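Local coordinates for transcriptional regulator (Streptococcus thermophilus, PDB 6QER), which probably switches on competence genes by binding DNA through its helix-turn-helix part after a short peptide pheromone docks on its tetratricopeptide-type helical domain, at residues 130-135 against 169-174; 175-180 against 217-222. All blocks are in the same frame, centred on the assembly; numbering follows the deposited sequence.

Contact 1. Residues 130-135 against 169-174; sequences LSFTSW and YFFHLY
The carbonyl oxygen of Phe132 stands above the outer rim of the Phe171 ring, on the same side as Phe132 CB. Phe132 O lies 2.9 Å from Phe171 CZ and 3.2 Å from Phe171 CE2, tight for carbon against oxygen. The same oxygen accepts a bond from Trp135 N inside the turn, but the placing of that nitrogen is doubtful. Behind the carbonyl, the Phe132 side chain takes over the contact. Its CB sits over the middle of one face of the Phe171 ring, 3.3 Å from the ring centroid and 11° off the normal, a CH-pi contact. Phe171 reaches this position because its CG is anti to the backbone N (chi1 176°), which extends the ring from helix 160-172 to the 3-10 turn. The two phenylalanine side chains slide past each other in opposite directions: the Phe132 ring runs back along the Phe171 side chain, with CD2 3.7 Å from Phe171 CB. The planes are 31° apart and the centroids 5.0 Å apart, an oblique pair. Thr133 and Trp135 complete the setting. Thr133 crosses Phe171 at about a right angle, and its OG1 is 4.3 Å from Tyr174 CE2 at the exposed margin. Trp135 O comes to 4.1 Å from Phe171 CE2. The 3-10 turn that presents these groups is closed by Ser134 N to Ser131 O, 2.9 Å. Phe132 also packs on Ile125 of helix 117-128, while the Trp135 ring meets that of Tyr168. The linker between helices 117-128 and 139-152 is thus pressed on the end of helix 160-172, within the ComR tetratricopeptide region. With no hydrogen bond between the segments, the contact is held by the CH-pi approach and dispersion, the carbonyl packing closely above the ring's rim.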
ATOM      1  N   LEU A 130       8.866   5.857   2.351  1.00 51.57           N
ATOM      2  CA  LEU A 130       9.263   6.920   3.260  1.00 54.87           C
ATOM      3  C   LEU A 130       9.654   8.209   2.523  1.00 57.31           C
ATOM      4  O   LEU A 130       9.821   9.255   3.145  1.00 62.65           O
ATOM      5  CB  LEU A 130      10.427   6.463   4.153  1.00 56.17           C
ATOM      6  CG  LEU A 130      10.066   5.473   5.262  1.00 57.07           C
ATOM      7  CD1 LEU A 130      11.299   4.999   5.980  1.00 54.76           C
ATOM      8  CD2 LEU A 130       9.079   6.076   6.247  1.00 54.91           C
ATOM      9  N   SER A 131       9.865   8.121   1.217  1.00 54.55           N
ATOM     10  CA  SER A 131      10.257   9.282   0.434  1.00 57.64           C
ATOM     11  C   SER A 131       9.683   9.256  -0.973  1.00 59.06           C
ATOM     12  O   SER A 131      10.436   9.302  -1.941  1.00 62.89           O
ATOM     13  CB  SER A 131      11.775   9.374   0.371  1.00 60.46           C
ATOM     14  OG  SER A 131      12.304   8.199  -0.216  1.00 69.22           O
ATOM     15  N   PHE A 132       8.360   9.177  -1.096  1.00 58.22           N
ATOM     16  CA  PHE A 132       7.714   9.069  -2.416  1.00 57.73           C
ATOM     17  C   PHE A 132       7.999  10.194  -3.422  1.00 63.65           C
ATOM     18  O   PHE A 132       7.850   9.986  -4.618  1.00 65.29           O
ATOM     19  CB  PHE A 132       6.198   9.006  -2.231  1.00 53.92           C
ATOM     20  CG  PHE A 132       5.649   7.625  -2.033  1.00 52.87           C
ATOM     21  CD1 PHE A 132       6.198   6.539  -2.698  1.00 49.11           C
ATOM     22  CD2 PHE A 132       4.567   7.415  -1.192  1.00 47.75           C
ATOM     23  CE1 PHE A 132       5.688   5.274  -2.517  1.00 43.02           C
ATOM     24  CE2 PHE A 132       4.054   6.146  -1.009  1.00 43.40           C
ATOM     25  CZ  PHE A 132       4.619   5.072  -1.684  1.00 42.32           C
ATOM     26  N   THR A 133       8.454  11.356  -2.958  1.00 73.16           N
ATOM     27  CA  THR A 133       8.835  12.448  -3.857  1.00 66.34           C
ATOM     28  C   THR A 133      10.140  12.116  -4.555  1.00 70.14           C
ATOM     29  O   THR A 133      10.387  12.529  -5.685  1.00 73.51           O
ATOM     30  CB  THR A 133       8.970  13.786  -3.107  1.00 68.97           C
ATOM     31  OG1 THR A 133       7.814  13.995  -2.284  1.00 68.06           O
ATOM     32  CG2 THR A 133       9.092  14.935  -4.088  1.00 69.00           C
ATOM     33  N   SER A 134      10.977  11.363  -3.850  1.00 70.26           N
ATOM     34  CA  SER A 134      12.253  10.897  -4.369  1.00 72.96           C
ATOM     35  C   SER A 134      12.043   9.886  -5.497  1.00 74.18           C
ATOM     36  O   SER A 134      12.999   9.363  -6.061  1.00 74.83           O
ATOM     37  CB  SER A 134      13.093  10.277  -3.248  1.00 71.24           C
ATOM     38  OG  SER A 134      13.287  11.174  -2.164  1.00 67.65           O
ATOM     39  N   TRP A 135      10.780   9.622  -5.815  1.00 70.95           N
ATOM     40  CA  TRP A 135      10.405   8.600  -6.778  1.00 67.27           C
ATOM     41  C   TRP A 135       9.397   9.120  -7.816  1.00 77.19           C
ATOM     42  O   TRP A 135       8.245   9.441  -7.506  1.00 75.35           O
ATOM     43  CB  TRP A 135       9.820   7.388  -6.050  1.00 62.72           C
ATOM     44  CG  TRP A 135       9.856   6.113  -6.845  1.00 61.29           C
ATOM     45  CD1 TRP A 135      10.852   5.692  -7.674  1.00 60.74           C
ATOM     46  CD2 TRP A 135       8.843   5.099  -6.887  1.00 55.28           C
ATOM     47  NE1 TRP A 135      10.525   4.481  -8.228  1.00 58.54           N
ATOM     48  CE2 TRP A 135       9.298   4.094  -7.762  1.00 53.26           C
ATOM     49  CE3 TRP A 135       7.600   4.945  -6.271  1.00 53.82           C
ATOM     50  CZ2 TRP A 135       8.553   2.952  -8.037  1.00 54.15           C
ATOM     51  CZ3 TRP A 135       6.864   3.818  -6.539  1.00 47.49           C
ATOM     52  CH2 TRP A 135       7.343   2.829  -7.417  1.00 48.35           C
ATOM     53  N   TYR A 169      -1.644   5.575  -4.679  1.00 28.56           N
ATOM     54  CA  TYR A 169      -2.634   6.443  -5.267  1.00 30.15           C
ATOM     55  C   TYR A 169      -2.706   7.775  -4.517  1.00 30.50           C
ATOM     56  O   TYR A 169      -2.653   8.859  -5.126  1.00 33.52           O
ATOM     57  CB  TYR A 169      -3.982   5.748  -5.268  1.00 27.99           C
ATOM     58  CG  TYR A 169      -5.148   6.668  -5.295  1.00 28.34           C
ATOM     59  CD1 TYR A 169      -5.376   7.492  -6.381  1.00 29.72           C
ATOM     60  CD2 TYR A 169      -6.038   6.688  -4.252  1.00 26.85           C
ATOM     61  CE1 TYR A 169      -6.456   8.341  -6.417  1.00 29.32           C
ATOM     62  CE2 TYR A 169      -7.107   7.513  -4.270  1.00 30.65           C
ATOM     63  CZ  TYR A 169      -7.324   8.344  -5.358  1.00 30.13           C
ATOM     64  OH  TYR A 169      -8.407   9.163  -5.365  1.00 34.56           O
ATOM     65  N   PHE A 170      -2.781   7.669  -3.190  1.00 32.69           N
ATOM     66  CA  PHE A 170      -2.750   8.829  -2.317  1.00 29.21           C
ATOM     67  C   PHE A 170      -1.560   9.672  -2.617  1.00 32.05           C
ATOM     68  O   PHE A 170      -1.677  10.884  -2.684  1.00 38.37           O
ATOM     69  CB  PHE A 170      -2.763   8.425  -0.862  1.00 26.94           C
ATOM     70  CG  PHE A 170      -4.043   7.824  -0.439  1.00 25.88           C
ATOM     71  CD1 PHE A 170      -5.202   8.138  -1.107  1.00 25.86           C
ATOM     72  CD2 PHE A 170      -4.105   6.972   0.634  1.00 27.68           C
ATOM     73  CE1 PHE A 170      -6.384   7.601  -0.738  1.00 26.64           C
ATOM     74  CE2 PHE A 170      -5.303   6.438   1.016  1.00 26.34           C
ATOM     75  CZ  PHE A 170      -6.446   6.762   0.322  1.00 26.08           C
ATOM     76  N   PHE A 171      -0.415   9.053  -2.810  1.00 32.84           N
ATOM     77  CA  PHE A 171       0.725   9.834  -3.235  1.00 36.38           C
ATOM     78  C   PHE A 171       0.521  10.510  -4.577  1.00 37.68           C
ATOM     79  O   PHE A 171       1.094  11.560  -4.832  1.00 43.70           O
ATOM     80  CB  PHE A 171       2.012   9.016  -3.289  1.00 40.73           C
ATOM     81  CG  PHE A 171       3.159   9.808  -3.818  1.00 48.39           C
ATOM     82  CD1 PHE A 171       3.625  10.911  -3.114  1.00 53.49           C
ATOM     83  CD2 PHE A 171       3.742   9.494  -5.030  1.00 48.85           C
ATOM     84  CE1 PHE A 171       4.660  11.674  -3.603  1.00 55.94           C
ATOM     85  CE2 PHE A 171       4.783  10.247  -5.525  1.00 56.64           C
ATOM     86  CZ  PHE A 171       5.241  11.342  -4.811  1.00 60.26           C
ATOM     87  N   HIS A 172      -0.247   9.898  -5.465  1.00 38.52           N
ATOM     88  CA  HIS A 172      -0.542  10.582  -6.716  1.00 40.90           C
ATOM     89  C   HIS A 172      -1.333  11.867  -6.449  1.00 47.35           C
ATOM     90  O   HIS A 172      -1.195  12.846  -7.169  1.00 51.40           O
ATOM     91  CB  HIS A 172      -1.273   9.670  -7.687  1.00 39.28           C
ATOM     92  CG  HIS A 172      -0.357   8.794  -8.475  1.00 37.32           C
ATOM     93  ND1 HIS A 172       0.266   7.697  -7.930  1.00 36.07           N
ATOM     94  CD2 HIS A 172       0.086   8.883  -9.748  1.00 40.87           C
ATOM     95  CE1 HIS A 172       1.022   7.124  -8.845  1.00 39.38           C
ATOM     96  NE2 HIS A 172       0.938   7.829  -9.956  1.00 41.05           N
ATOM     97  N   LEU A 173      -2.172  11.859  -5.427  1.00 46.35           N
ATOM     98  CA  LEU A 173      -2.944  13.043  -5.124  1.00 46.23           C
ATOM     99  C   LEU A 173      -2.116  14.164  -4.461  1.00 51.99           C
ATOM    100  O   LEU A 173      -2.600  15.268  -4.277  1.00 58.11           O
ATOM    101  CB  LEU A 173      -4.122  12.667  -4.229  1.00 38.94           C
ATOM    102  CG  LEU A 173      -5.046  11.631  -4.863  1.00 40.37           C
ATOM    103  CD1 LEU A 173      -6.290  11.421  -4.037  1.00 38.37           C
ATOM    104  CD2 LEU A 173      -5.397  12.007  -6.277  1.00 48.21           C
ATOM    105  N   TYR A 174      -0.850  13.909  -4.165  1.00 55.98           N
ATOM    106  CA  TYR A 174      -0.017  14.845  -3.393  1.00 57.84           C
ATOM    107  C   TYR A 174       0.227  16.167  -4.115  1.00 62.93           C
ATOM    108  O   TYR A 174       0.623  16.183  -5.275  1.00 64.92           O
ATOM    109  CB  TYR A 174       1.324  14.175  -3.077  1.00 53.07           C
ATOM    110  CG  TYR A 174       2.260  14.883  -2.119  1.00 60.24           C
ATOM    111  CD1 TYR A 174       2.135  14.727  -0.750  1.00 61.31           C
ATOM    112  CD2 TYR A 174       3.321  15.646  -2.596  1.00 62.67           C
ATOM    113  CE1 TYR A 174       3.013  15.351   0.125  1.00 64.65           C
ATOM    114  CE2 TYR A 174       4.203  16.273  -1.732  1.00 62.84           C
ATOM    115  CZ  TYR A 174       4.044  16.121  -0.371  1.00 67.44           C
ATOM    116  OH  TYR A 174       4.915  16.733   0.502  1.00 72.11           O
TER

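Contact 2. Residues 175-180 against 217-222; sequences GRKQYD and KIFHNS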
ATOM      1  N   GLY A 175      -0.020  17.277  -3.418  1.00 64.75           N
ATOM      2  CA  GLY A 175       0.225  18.613  -3.945  1.00 60.52           C
ATOM      3  C   GLY A 175      -0.615  18.983  -5.153  1.00 63.80           C
ATOM      4  O   GLY A 175      -0.266  19.885  -5.908  1.00 68.31           O
ATOM      5  N   ARG A 176      -1.748  18.316  -5.313  1.00 61.28           N
ATOM      6  CA  ARG A 176      -2.573  18.485  -6.504  1.00 67.41           C
ATOM      7  C   ARG A 176      -3.856  19.198  -6.190  1.00 70.27           C
ATOM      8  O   ARG A 176      -4.634  18.756  -5.342  1.00 65.17           O
ATOM      9  CB  ARG A 176      -2.900  17.124  -7.128  1.00 76.36           C
ATOM     10  CG  ARG A 176      -1.737  16.404  -7.758  1.00 86.64           C
ATOM     11  CD  ARG A 176      -1.524  16.967  -9.146  1.00 92.51           C
ATOM     12  NE  ARG A 176      -2.585  16.474 -10.024  1.00 91.53           N
ATOM     13  CZ  ARG A 176      -2.867  16.962 -11.227  1.00100.82           C
ATOM     14  NH1 ARG A 176      -2.193  18.008 -11.696  1.00102.68           N
ATOM     15  NH2 ARG A 176      -3.853  16.420 -11.939  1.00 95.41           N
ATOM     16  N   LYS A 177      -4.057  20.329  -6.860  1.00 73.45           N
ATOM     17  CA  LYS A 177      -5.269  21.108  -6.668  1.00 70.97           C
ATOM     18  C   LYS A 177      -6.442  20.569  -7.462  1.00 68.47           C
ATOM     19  O   LYS A 177      -7.584  20.707  -7.046  1.00 70.31           O
ATOM     20  CB  LYS A 177      -5.020  22.567  -7.011  1.00 70.42           C
ATOM     21  CG  LYS A 177      -4.489  23.353  -5.836  1.00 69.22           C
ATOM     22  CD  LYS A 177      -2.999  23.230  -5.602  1.00 70.54           C
ATOM     23  CE  LYS A 177      -2.602  24.178  -4.458  1.00 70.74           C
ATOM     24  NZ  LYS A 177      -1.137  24.327  -4.254  1.00 71.01           N
ATOM     25  N   GLN A 178      -6.175  19.946  -8.599  1.00 70.65           N
ATOM     26  CA  GLN A 178      -7.274  19.366  -9.356  1.00 70.94           C
ATOM     27  C   GLN A 178      -7.207  17.852  -9.216  1.00 65.72           C
ATOM     28  O   GLN A 178      -6.146  17.263  -9.375  1.00 69.49           O
ATOM     29  CB  GLN A 178      -7.265  19.790 -10.820  1.00 77.80           C
ATOM     30  CG  GLN A 178      -6.157  19.211 -11.671  1.00 83.89           C
ATOM     31  CD  GLN A 178      -6.430  19.435 -13.141  1.00 95.78           C
ATOM     32  OE1 GLN A 178      -7.319  20.205 -13.501  1.00 97.47           O
ATOM     33  NE2 GLN A 178      -5.693  18.745 -13.997  1.00 95.32           N
ATOM     34  N   TYR A 179      -8.327  17.233  -8.869  1.00 58.61           N
ATOM     35  CA  TYR A 179      -8.365  15.791  -8.706  1.00 52.35           C
ATOM     36  C   TYR A 179      -9.810  15.311  -8.646  1.00 51.62           C
ATOM     37  O   TYR A 179     -10.709  16.083  -8.358  1.00 52.19           O
ATOM     38  CB  TYR A 179      -7.615  15.374  -7.437  1.00 51.77           C
ATOM     39  CG  TYR A 179      -8.265  15.857  -6.164  1.00 50.45           C
ATOM     40  CD1 TYR A 179      -8.068  17.144  -5.694  1.00 50.39           C
ATOM     41  CD2 TYR A 179      -9.078  15.018  -5.431  1.00 48.63           C
ATOM     42  CE1 TYR A 179      -8.677  17.577  -4.534  1.00 48.71           C
ATOM     43  CE2 TYR A 179      -9.686  15.440  -4.281  1.00 45.13           C
ATOM     44  CZ  TYR A 179      -9.487  16.717  -3.841  1.00 46.35           C
ATOM     45  OH  TYR A 179     -10.104  17.113  -2.682  1.00 45.23           O
ATOM     46  N   ASP A 180     -10.029  14.027  -8.881  1.00 50.33           N
ATOM     47  CA  ASP A 180     -11.367  13.462  -8.838  1.00 43.78           C
ATOM     48  C   ASP A 180     -11.806  13.237  -7.402  1.00 42.26           C
ATOM     49  O   ASP A 180     -11.402  12.269  -6.786  1.00 44.40           O
ATOM     50  CB  ASP A 180     -11.390  12.159  -9.640  1.00 38.66           C
ATOM     51  CG  ASP A 180     -12.779  11.533  -9.756  1.00 44.20           C
ATOM     52  OD1 ASP A 180     -13.638  11.744  -8.883  1.00 44.99           O
ATOM     53  OD2 ASP A 180     -13.011  10.806 -10.749  1.00 48.35           O
ATOM     54  N   LYS A 217      -6.817  15.487   3.581  1.00 33.32           N
ATOM     55  CA  LYS A 217      -7.984  16.218   3.996  1.00 32.03           C
ATOM     56  C   LYS A 217      -7.603  17.569   4.610  1.00 33.55           C
ATOM     57  O   LYS A 217      -8.295  18.546   4.447  1.00 38.77           O
ATOM     58  CB  LYS A 217      -8.776  15.369   4.963  1.00 31.46           C
ATOM     59  CG  LYS A 217      -9.584  14.295   4.307  1.00 29.60           C
ATOM     60  CD  LYS A 217     -10.449  13.603   5.326  1.00 30.12           C
ATOM     61  CE  LYS A 217     -11.572  12.844   4.688  1.00 30.24           C
ATOM     62  NZ  LYS A 217     -12.544  13.768   4.020  1.00 30.87           N
ATOM     63  N   ILE A 218      -6.497  17.609   5.331  1.00 34.72           N
ATOM     64  CA  ILE A 218      -5.972  18.864   5.841  1.00 35.21           C
ATOM     65  C   ILE A 218      -5.593  19.746   4.670  1.00 36.71           C
ATOM     66  O   ILE A 218      -5.958  20.902   4.612  1.00 41.27           O
ATOM     67  CB  ILE A 218      -4.766  18.628   6.747  1.00 36.27           C
ATOM     68  CG1 ILE A 218      -5.226  18.099   8.107  1.00 35.41           C
ATOM     69  CG2 ILE A 218      -3.960  19.882   6.891  1.00 36.64           C
ATOM     70  CD1 ILE A 218      -4.148  17.415   8.886  1.00 32.35           C
ATOM     71  N   PHE A 219      -4.882  19.183   3.715  1.00 36.73           N
ATOM     72  CA  PHE A 219      -4.468  19.935   2.552  1.00 36.82           C
ATOM     73  C   PHE A 219      -5.666  20.428   1.698  1.00 40.40           C
ATOM     74  O   PHE A 219      -5.576  21.436   1.013  1.00 40.94           O
ATOM     75  CB  PHE A 219      -3.541  19.083   1.725  1.00 35.42           C
ATOM     76  CG  PHE A 219      -3.154  19.693   0.435  1.00 42.35           C
ATOM     77  CD1 PHE A 219      -2.396  20.835   0.396  1.00 42.64           C
ATOM     78  CD2 PHE A 219      -3.562  19.123  -0.758  1.00 42.78           C
ATOM     79  CE1 PHE A 219      -2.035  21.387  -0.810  1.00 45.29           C
ATOM     80  CE2 PHE A 219      -3.205  19.674  -1.955  1.00 44.92           C
ATOM     81  CZ  PHE A 219      -2.442  20.809  -1.980  1.00 48.17           C
ATOM     82  N   HIS A 220      -6.776  19.709   1.720  1.00 38.27           N
ATOM     83  CA  HIS A 220      -7.925  20.092   0.913  1.00 39.46           C
ATOM     84  C   HIS A 220      -8.923  20.961   1.658  1.00 40.09           C
ATOM     85  O   HIS A 220      -9.869  21.467   1.076  1.00 41.98           O
ATOM     86  CB  HIS A 220      -8.653  18.852   0.412  1.00 37.43           C
ATOM     87  CG  HIS A 220      -7.884  18.069  -0.593  1.00 40.02           C
ATOM     88  ND1 HIS A 220      -8.083  16.722  -0.789  1.00 40.75           N
ATOM     89  CD2 HIS A 220      -6.927  18.444  -1.473  1.00 40.83           C
ATOM     90  CE1 HIS A 220      -7.260  16.294  -1.728  1.00 41.21           C
ATOM     91  NE2 HIS A 220      -6.550  17.318  -2.161  1.00 43.27           N
ATOM     92  N   ASN A 221      -8.711  21.095   2.955  1.00 39.88           N
ATOM     93  CA  ASN A 221      -9.639  21.801   3.811  1.00 40.63           C
ATOM     94  C   ASN A 221     -10.971  21.091   3.693  1.00 39.80           C
ATOM     95  O   ASN A 221     -12.030  21.706   3.687  1.00 40.91           O
ATOM     96  CB  ASN A 221      -9.742  23.277   3.419  1.00 42.08           C
ATOM     97  CG  ASN A 221     -10.406  24.120   4.476  1.00 44.62           C
ATOM     98  OD1 ASN A 221     -10.436  23.762   5.648  1.00 47.04           O
ATOM     99  ND2 ASN A 221     -10.953  25.247   4.064  1.00 43.84           N
ATOM    100  N   SER A 222     -10.902  19.773   3.607  1.00 37.47           N
ATOM    101  CA  SER A 222     -12.103  18.966   3.612  1.00 38.54           C
ATOM    102  C   SER A 222     -12.104  18.060   4.819  1.00 36.15           C
ATOM    103  O   SER A 222     -11.473  17.021   4.814  1.00 37.57           O
ATOM    104  CB  SER A 222     -12.215  18.139   2.333  1.00 39.55           C
ATOM    105  OG  SER A 222     -13.400  17.365   2.364  1.00 43.05           O
TER
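Tyr179 and His220 approach from opposite directions and lay their rings nearly parallel in an offset stack, with planes 13° apart and centroids 4.1 Å apart. The overlap is displaced toward the phenol end: Tyr179 CZ stands 3.1 Å above the plane of the His220 ring, toward its rim, and the hydroxyl continues over the same face. Tyr179 OH is 2.8 Å from His220 ND1, and it is hydrogen-bonded to Lys181 NZ at the start of the next helix. Tyr179 takes up this place with CG lodged between its backbone N and carbonyl carbon (chi1 66°). Phe219 is turned differently. Its ring offers an edge to the loop, where Arg176 O lies near the ring plane, 3.8 Å from Phe219 CE2. That carbonyl also borders the edge of the imidazole, 4.0 Å from His220 NE2, so one backbone oxygen touches both aromatic side chains. Farther out, Gly175 CA lies 4.0 Å from Phe219 CZ. Lys177 bends at chi2 (82°) and crosses the phenylalanine at about a right angle, bringing its CE to 4.2 Å from Phe219 CZ. Helix 200-220 ends here in a Schellman motif at Asn221, sealed by Ser222 N to Lys217 O at 3.0 Å. On the loop side, Asp180 caps helix 181-193 by accepting from Leu183 N. The contact thus combines a stacked Tyr179-His220 pair with packing of Phe219 against the loop backbone and Lys177, and the Lys181 amine probably draws electron density from the phenol oxygen, polarising the ring that faces His220.

How the contacts relate
Both contacts are surface contacts within the ComR tetratricopeptide region, their centres about 14 Å apart. They follow one another along the chain: the segment 169-174 of contact 1 runs directly into 175-180 of contact 2, and the two touch where Leu173 CD2 meets Tyr179 CB at 4.2 Å. Helix 160-172 and its outgoing loop are therefore gripped in turn, first by the linker ahead of helix 139-152, then by the end of helix 200-220. Contact 1, nearer the chain centre, is mainly apolar and uses an oblique aromatic pair. Contact 2, farther out, has a true offset stack and polar tyrosine and histidine atoms at its middle.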